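Local structure of glucose-binding protein (Thermus thermophilus HB27, 2B3F) at residues M1-F6 / I293-L298; I5-A10 / P15-L20; S175-V180 / D184-L189. The protein binds glucose and galactose as a periplasmic solute-binding protein and probably delivers sugar to a binding-protein-dependent transport system. All coordinates share one frame; numbering follows the deposited sequence.

Interaction 1: residues M1-F6 / I293-L298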
# COMPACT_ATOMS: atom_id res chain seq x y z
N MET A 1 -8.48 -28.42 15.81
CA MET A 1 -7.55 -27.26 15.87
C MET A 1 -7.50 -26.59 14.51
O MET A 1 -7.07 -27.19 13.52
CB MET A 1 -6.16 -27.71 16.29
CG MET A 1 -6.02 -27.98 17.76
SD MET A 1 -5.36 -26.56 18.64
CE MET A 1 -6.87 -25.70 18.99
N LYS A 2 -7.97 -25.35 14.48
CA LYS A 2 -8.05 -24.58 13.24
C LYS A 2 -7.59 -23.15 13.43
O LYS A 2 -7.55 -22.62 14.55
CB LYS A 2 -9.48 -24.59 12.71
CG LYS A 2 -9.97 -25.98 12.36
CD LYS A 2 -11.39 -25.97 11.88
CE LYS A 2 -11.87 -27.39 11.59
NZ LYS A 2 -12.33 -28.08 12.85
N LEU A 3 -7.22 -22.53 12.31
CA LEU A 3 -6.91 -21.11 12.27
C LEU A 3 -7.28 -20.59 10.88
O LEU A 3 -6.76 -21.08 9.89
CB LEU A 3 -5.44 -20.85 12.52
CG LEU A 3 -5.02 -19.38 12.31
CD1 LEU A 3 -5.57 -18.46 13.41
CD2 LEU A 3 -3.51 -19.27 12.21
N GLU A 4 -8.17 -19.62 10.85
CA GLU A 4 -8.65 -19.04 9.59
C GLU A 4 -8.06 -17.63 9.45
O GLU A 4 -8.40 -16.73 10.20
CB GLU A 4 -10.17 -18.97 9.57
CG GLU A 4 -10.70 -18.45 8.25
CD GLU A 4 -12.20 -18.29 8.24
OE1 GLU A 4 -12.77 -17.96 9.30
OE2 GLU A 4 -12.79 -18.47 7.16
N ILE A 5 -7.20 -17.48 8.45
CA ILE A 5 -6.48 -16.24 8.18
C ILE A 5 -7.09 -15.60 6.94
O ILE A 5 -7.07 -16.21 5.88
CB ILE A 5 -5.01 -16.49 7.87
CG1 ILE A 5 -4.29 -17.18 9.06
CG2 ILE A 5 -4.30 -15.18 7.56
CD1 ILE A 5 -2.96 -17.75 8.69
N PHE A 6 -7.59 -14.38 7.10
CA PHE A 6 -8.29 -13.66 6.05
C PHE A 6 -7.35 -12.58 5.49
O PHE A 6 -6.74 -11.81 6.23
CB PHE A 6 -9.57 -13.07 6.64
CG PHE A 6 -10.50 -12.42 5.63
CD1 PHE A 6 -11.68 -13.07 5.25
CD2 PHE A 6 -10.25 -11.15 5.14
CE1 PHE A 6 -12.57 -12.47 4.34
CE2 PHE A 6 -11.16 -10.54 4.24
CZ PHE A 6 -12.30 -11.22 3.86
N ILE A 293 -3.96 -15.71 18.48
CA ILE A 293 -2.95 -15.03 19.30
C ILE A 293 -1.55 -15.53 18.96
O ILE A 293 -0.61 -14.76 18.83
CB ILE A 293 -3.25 -15.19 20.82
CG1 ILE A 293 -4.50 -14.38 21.20
CG2 ILE A 293 -2.05 -14.76 21.65
CD1 ILE A 293 -5.08 -14.69 22.55
N ASN A 294 -1.40 -16.84 18.79
CA ASN A 294 -0.10 -17.38 18.41
C ASN A 294 0.34 -16.94 17.00
O ASN A 294 1.52 -16.76 16.71
CB ASN A 294 -0.10 -18.90 18.57
CG ASN A 294 -0.13 -19.31 20.05
OD1 ASN A 294 0.29 -18.53 20.91
ND2 ASN A 294 -0.61 -20.53 20.34
N TRP A 295 -0.64 -16.73 16.12
CA TRP A 295 -0.32 -16.16 14.81
C TRP A 295 0.20 -14.73 14.98
O TRP A 295 1.20 -14.36 14.38
CB TRP A 295 -1.57 -16.21 13.90
CG TRP A 295 -1.44 -15.47 12.60
CD1 TRP A 295 -1.98 -14.26 12.31
CD2 TRP A 295 -0.73 -15.88 11.42
NE1 TRP A 295 -1.67 -13.89 11.03
CE2 TRP A 295 -0.89 -14.85 10.46
CE3 TRP A 295 0.02 -17.01 11.08
CZ2 TRP A 295 -0.35 -14.93 9.18
CZ3 TRP A 295 0.58 -17.08 9.83
CH2 TRP A 295 0.38 -16.05 8.88
N LEU A 296 -0.46 -13.92 15.81
CA LEU A 296 0.00 -12.55 16.07
C LEU A 296 1.44 -12.52 16.61
O LEU A 296 2.26 -11.69 16.21
CB LEU A 296 -0.94 -11.83 17.04
CG LEU A 296 -2.40 -11.69 16.61
CD1 LEU A 296 -3.19 -10.89 17.62
CD2 LEU A 296 -2.50 -11.06 15.20
N ARG A 297 1.74 -13.45 17.52
CA ARG A 297 3.09 -13.52 18.09
C ARG A 297 4.12 -13.83 17.02
O ARG A 297 5.22 -13.29 17.03
CB ARG A 297 3.14 -14.55 19.22
CG ARG A 297 2.27 -14.17 20.42
CD ARG A 297 2.26 -15.25 21.49
NE ARG A 297 3.64 -15.58 21.84
CZ ARG A 297 4.17 -16.81 21.87
NH1 ARG A 297 3.42 -17.88 21.62
NH2 ARG A 297 5.45 -16.96 22.20
N LEU A 298 3.74 -14.68 16.06
CA LEU A 298 4.61 -14.99 14.94
C LEU A 298 4.80 -13.80 13.99
O LEU A 298 5.92 -13.45 13.62
CB LEU A 298 4.08 -16.20 14.16
CG LEU A 298 4.79 -16.50 12.84
CD1 LEU A 298 6.23 -16.81 13.05
CD2 LEU A 298 4.10 -17.65 12.10
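Ile5 and Trp295 meet through a CH-pi contact. The methyl CD1 of Ile5 stands 3.6 Å from the centroid of the six-membered ring of Trp295, only 6° off the ring normal, so it presses on the face of the benzo half of the indole. A long, branched aliphatic chain suits this role because its end methyl reaches the ring without asking for a polar partner.

The second contact is purely aliphatic: Leu3 CD2 lies 4.0 Å from Trp295 CB, beside the stem of the same side chain. With CG of Trp295 anti to the backbone N (chi1 171°), the indole swings out from helix 289-299 toward the strand. Strand 2-7 pairs in parallel with 32-37 and 62-66, in one of the two α/β lobes of a periplasmic binding protein, and its inward residues, two apart, share the single large tryptophan. Phe280 meets this ring edge-to-face, while Leu20 of helix 15-27 also touches it.

The polar bonds run beside this contact, not across it: on the helix, Arg297 NH1 donates to Asn294 OD1 over 3.3 Å, the acceptor in the guanidinium plane but the donor above the carbonyl plane. Arg297 NE makes a salt bridge with Glu91.

Interaction 2: residues I5-A10 / P15-L20. With GAL (beta-D-galactopyranose), chain G.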
# COMPACT_ATOMS: atom_id res chain seq x y z
N ILE A 5 -7.20 -17.48 8.45
CA ILE A 5 -6.48 -16.24 8.18
C ILE A 5 -7.09 -15.60 6.94
O ILE A 5 -7.07 -16.21 5.88
CB ILE A 5 -5.01 -16.49 7.87
CG1 ILE A 5 -4.29 -17.18 9.06
CG2 ILE A 5 -4.30 -15.18 7.56
CD1 ILE A 5 -2.96 -17.75 8.69
N PHE A 6 -7.59 -14.38 7.10
CA PHE A 6 -8.29 -13.66 6.05
C PHE A 6 -7.35 -12.58 5.49
O PHE A 6 -6.74 -11.81 6.23
CB PHE A 6 -9.57 -13.07 6.64
CG PHE A 6 -10.50 -12.42 5.63
CD1 PHE A 6 -11.68 -13.07 5.25
CD2 PHE A 6 -10.25 -11.15 5.14
CE1 PHE A 6 -12.57 -12.47 4.34
CE2 PHE A 6 -11.16 -10.54 4.24
CZ PHE A 6 -12.30 -11.22 3.86
N SER A 7 -7.20 -12.53 4.16
CA SER A 7 -6.30 -11.57 3.53
C SER A 7 -6.68 -11.44 2.05
O SER A 7 -7.59 -12.13 1.56
CB SER A 7 -4.83 -12.02 3.64
OG SER A 7 -4.49 -13.02 2.68
N TRP A 8 -5.95 -10.57 1.36
CA TRP A 8 -6.06 -10.52 -0.11
C TRP A 8 -4.80 -10.97 -0.81
O TRP A 8 -4.55 -10.62 -1.99
CB TRP A 8 -6.56 -9.15 -0.58
CG TRP A 8 -5.75 -7.95 -0.32
CD1 TRP A 8 -4.81 -7.39 -1.14
CD2 TRP A 8 -5.90 -7.04 0.77
NE1 TRP A 8 -4.34 -6.20 -0.61
CE2 TRP A 8 -5.01 -5.96 0.57
CE3 TRP A 8 -6.71 -7.04 1.92
CZ2 TRP A 8 -4.90 -4.90 1.47
CZ3 TRP A 8 -6.59 -6.00 2.81
CH2 TRP A 8 -5.70 -4.95 2.58
N TRP A 9 -4.00 -11.80 -0.13
CA TRP A 9 -2.76 -12.22 -0.70
C TRP A 9 -2.91 -13.51 -1.52
O TRP A 9 -2.34 -14.54 -1.25
CB TRP A 9 -1.71 -12.33 0.41
CG TRP A 9 -1.30 -11.00 0.94
CD1 TRP A 9 -1.21 -9.81 0.26
CD2 TRP A 9 -0.90 -10.72 2.29
NE1 TRP A 9 -0.78 -8.81 1.11
CE2 TRP A 9 -0.58 -9.35 2.36
CE3 TRP A 9 -0.78 -11.51 3.44
CZ2 TRP A 9 -0.13 -8.75 3.53
CZ3 TRP A 9 -0.37 -10.90 4.62
CH2 TRP A 9 -0.03 -9.55 4.65
N ALA A 10 -3.73 -13.39 -2.57
CA ALA A 10 -4.02 -14.50 -3.46
C ALA A 10 -3.02 -14.55 -4.60
O ALA A 10 -2.34 -13.56 -4.92
CB ALA A 10 -5.41 -14.32 -4.01
N PRO A 15 3.19 -15.87 -1.99
CA PRO A 15 4.44 -16.49 -1.47
C PRO A 15 4.85 -16.12 -0.04
O PRO A 15 5.14 -17.00 0.77
CB PRO A 15 5.50 -16.05 -2.47
CG PRO A 15 4.72 -16.01 -3.78
CD PRO A 15 3.38 -15.44 -3.40
N ALA A 16 4.85 -14.82 0.26
CA ALA A 16 5.24 -14.37 1.60
C ALA A 16 4.31 -14.93 2.69
O ALA A 16 4.78 -15.46 3.69
CB ALA A 16 5.30 -12.85 1.66
N LEU A 17 3.00 -14.82 2.50
CA LEU A 17 2.05 -15.40 3.43
C LEU A 17 2.23 -16.91 3.58
O LEU A 17 2.12 -17.46 4.68
CB LEU A 17 0.62 -15.11 2.97
CG LEU A 17 -0.48 -15.75 3.80
CD1 LEU A 17 -0.48 -15.20 5.23
CD2 LEU A 17 -1.81 -15.52 3.15
N GLU A 18 2.46 -17.59 2.45
CA GLU A 18 2.56 -19.04 2.46
C GLU A 18 3.78 -19.48 3.27
O GLU A 18 3.70 -20.48 4.01
CB GLU A 18 2.58 -19.56 1.02
CG GLU A 18 1.19 -19.47 0.39
CD GLU A 18 1.18 -19.27 -1.11
OE1 GLU A 18 2.21 -19.58 -1.77
OE2 GLU A 18 0.12 -18.78 -1.63
N ALA A 19 4.86 -18.71 3.17
CA ALA A 19 6.07 -18.94 3.96
C ALA A 19 5.78 -18.77 5.46
O ALA A 19 6.24 -19.58 6.28
CB ALA A 19 7.17 -18.00 3.52
N LEU A 20 5.02 -17.74 5.82
CA LEU A 20 4.61 -17.57 7.22
C LEU A 20 3.75 -18.72 7.71
O LEU A 20 3.89 -19.17 8.86
CB LEU A 20 3.83 -16.28 7.43
CG LEU A 20 4.68 -15.04 7.44
CD1 LEU A 20 3.79 -13.80 7.40
CD2 LEU A 20 5.61 -14.99 8.68
C1 GAL G . -1.93 -3.16 -0.51
C2 GAL G . -1.40 -4.15 0.54
C3 GAL G . -0.22 -4.95 0.01
C4 GAL G . -0.54 -5.59 -1.34
C5 GAL G . -1.16 -4.51 -2.26
C6 GAL G . -1.55 -5.02 -3.66
O1 GAL G . -3.06 -2.48 -0.04
O2 GAL G . -1.07 -3.43 1.74
O3 GAL G . 0.14 -5.96 0.95
O4 GAL G . -1.41 -6.66 -1.10
O5 GAL G . -2.28 -3.90 -1.68
O6 GAL G . -2.68 -5.84 -3.59
O HOH W 1 -2.23 -17.31 -0.83
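Leu17, on the first turns of helix 15-27, packs against Trp9 and Ser7, where strand 2-7 gives way to the loop of a beta-alpha-beta unit completed by strand 32-37. CB of Leu17 begins the contact, 3.9 Å from CE3 of Trp9 and approaching the indole obliquely. CG is held anti to the backbone N (chi1 176°), which sends both methyls toward the strand and loop. One of them, CD1, also meets Trp9 CE3 and lies 4.5 Å from Ile5 CG2. The other, CD2, comes within 3.7 Å of Ser7 OG. A leucine is well suited here, since its two branches serve different neighbours, CD1 meeting Ile5 and CD2 meeting Ser7.

Ser7 OG has its own task: it accepts the N-H of Trp9 at 3.1 Å, forming an ST turn, which is consistent with a fixed course for the loop that carries the indole. Leucine thus supports the benzo side of Trp9, while the pyrrole side serves the sugar. Trp9 NE1 donates to galactose O3 at 3.0 Å (158°), with O3 in the plane of the ring at its edge, and makes a weak bond to O4. Trp8 NE1 donates to the ring oxygen O5 at 3.3 Å, a nearly straight bond of 167°. Lys312, Asp278 and Glu13 are among the other residues that bind the sugar. Beyond the apolar contacts, one water bridges loop and helix, donating to Trp9 O at 2.8 Å and to Glu18 OE2.

Interaction 3: residues S175-V180 / D184-L189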
# COMPACT_ATOMS: atom_id res chain seq x y z
N SER A 175 0.79 9.76 -5.35
CA SER A 175 2.17 10.20 -5.66
C SER A 175 2.19 11.60 -6.27
O SER A 175 2.97 12.46 -5.87
CB SER A 175 2.89 9.24 -6.59
OG SER A 175 3.54 8.20 -5.88
N VAL A 176 1.32 11.83 -7.25
CA VAL A 176 1.21 13.15 -7.87
C VAL A 176 0.86 14.21 -6.83
O VAL A 176 1.51 15.26 -6.78
CB VAL A 176 0.19 13.15 -9.04
CG1 VAL A 176 -0.08 14.57 -9.54
CG2 VAL A 176 0.66 12.25 -10.18
N ALA A 177 -0.16 13.95 -6.00
CA ALA A 177 -0.57 14.88 -4.96
C ALA A 177 0.56 15.20 -3.97
O ALA A 177 0.76 16.36 -3.57
CB ALA A 177 -1.79 14.34 -4.22
N LEU A 178 1.30 14.17 -3.56
CA LEU A 178 2.40 14.37 -2.62
C LEU A 178 3.44 15.30 -3.24
O LEU A 178 3.96 16.20 -2.57
CB LEU A 178 3.04 13.04 -2.20
CG LEU A 178 4.28 13.17 -1.29
CD1 LEU A 178 3.94 13.86 0.03
CD2 LEU A 178 4.93 11.79 -1.04
N ALA A 179 3.75 15.06 -4.51
CA ALA A 179 4.75 15.89 -5.23
C ALA A 179 4.28 17.34 -5.31
O ALA A 179 5.06 18.26 -5.06
CB ALA A 179 4.99 15.35 -6.62
N VAL A 180 3.00 17.53 -5.64
CA VAL A 180 2.45 18.87 -5.86
C VAL A 180 2.31 19.66 -4.56
O VAL A 180 2.60 20.85 -4.51
CB VAL A 180 1.09 18.80 -6.63
CG1 VAL A 180 0.35 20.10 -6.60
CG2 VAL A 180 1.32 18.37 -8.07
N ASP A 184 3.88 18.37 4.06
CA ASP A 184 3.10 19.07 5.07
C ASP A 184 1.67 19.30 4.61
O ASP A 184 0.73 19.02 5.35
CB ASP A 184 3.76 20.40 5.42
CG ASP A 184 5.02 20.22 6.26
OD1 ASP A 184 5.08 19.29 7.09
OD2 ASP A 184 5.94 21.05 6.09
N ASP A 185 1.49 19.81 3.39
CA ASP A 185 0.14 20.06 2.88
C ASP A 185 -0.58 18.75 2.51
O ASP A 185 -1.80 18.69 2.65
CB ASP A 185 0.13 21.04 1.70
CG ASP A 185 -0.05 22.48 2.14
OD1 ASP A 185 -0.44 22.74 3.30
OD2 ASP A 185 0.19 23.36 1.30
N TRP A 186 0.17 17.73 2.09
CA TRP A 186 -0.41 16.36 2.03
C TRP A 186 -1.05 16.00 3.37
O TRP A 186 -2.23 15.63 3.44
CB TRP A 186 0.63 15.32 1.59
CG TRP A 186 0.15 13.90 1.74
CD1 TRP A 186 0.48 13.02 2.72
CD2 TRP A 186 -0.76 13.21 0.87
NE1 TRP A 186 -0.18 11.83 2.54
CE2 TRP A 186 -0.94 11.92 1.40
CE3 TRP A 186 -1.45 13.57 -0.29
CZ2 TRP A 186 -1.78 10.97 0.81
CZ3 TRP A 186 -2.29 12.63 -0.89
CH2 TRP A 186 -2.44 11.33 -0.35
N ASN A 187 -0.30 16.13 4.46
CA ASN A 187 -0.83 15.83 5.79
C ASN A 187 -2.02 16.69 6.16
O ASN A 187 -2.95 16.25 6.86
CB ASN A 187 0.25 15.96 6.88
CG ASN A 187 1.34 14.88 6.78
OD1 ASN A 187 1.21 13.91 6.03
ND2 ASN A 187 2.42 15.04 7.55
N ASN A 188 -2.02 17.92 5.65
CA ASN A 188 -3.10 18.86 5.95
C ASN A 188 -4.43 18.50 5.29
O ASN A 188 -5.48 18.96 5.76
CB ASN A 188 -2.69 20.29 5.61
CG ASN A 188 -1.68 20.85 6.60
OD1 ASN A 188 -1.60 20.41 7.75
ND2 ASN A 188 -0.88 21.83 6.15
N LEU A 189 -4.42 17.68 4.25
CA LEU A 189 -5.68 17.19 3.70
C LEU A 189 -6.41 16.34 4.72
O LEU A 189 -7.64 16.40 4.81
CB LEU A 189 -5.46 16.37 2.42
CG LEU A 189 -4.91 17.09 1.20
CD1 LEU A 189 -4.54 16.08 0.11
CD2 LEU A 189 -5.92 18.10 0.67
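Trp186 and Leu178 set their side chains at about a right angle to each other. CD1 of Leu178 comes up to the stem of the tryptophan, 3.9 Å from its CB and a little farther from CG. Farther out along the indole, Ala177 CB lies 3.8 Å from Trp186 CZ3, approaching the benzo half obliquely. The work is thus divided: the branched leucine fills in at the root of the ring, and the small alanine lets its far side come close to the backbone.

The indole can lie along 175-180 because its CG is anti to the backbone N (chi1 170°). The CA atoms of Leu178 and Trp186 are 5.8 Å apart, far less than the roughly 12 Å that eight residues would span in a straight helix, so the chain turns sharply between 175-180 and 184-189, and two helical arms of 166-190 meet at the bend.

The buried indole N-H is satisfied: Trp186 NE1 is hydrogen-bonded to Gly344 O, and the ring of Trp190 meets that of Trp186 edge-to-face. Within 184-189, Asn188 ND2 donates at 3.0 Å (159°) to the anti lone pair of Asp185 OD1, and Asp185 OD2 makes a salt bridge with Lys200.

Strands 341-344 and 272-280 line the contact: Val343 and Met274 touch both Leu178 and Trp186. Val176 and Val180 lean on helix 199-212.

In the fold
All three contacts are buried, and each relies on a tryptophan packed by aliphatic groups. Interactions 1 and 2 hold the same element, strand 2-7, share Ile5 and lie about 12 Å apart between centres. They touch, Trp295 CH2 lying 3.8 Å from Leu17 CD1, so the apolar packing of helix 289-299 runs on into that of helix 15-27. Their chemistry diverges with place: interaction 1 is wholly apolar across its segments, whereas interaction 2, at the end of the strand, turns indole N-H groups to the galactose and adds a bridging water. Interaction 3 lies across the chain's centre, about 31 Å from interaction 2 between centres, where two helical arms of 166-190 meet away from the sugar.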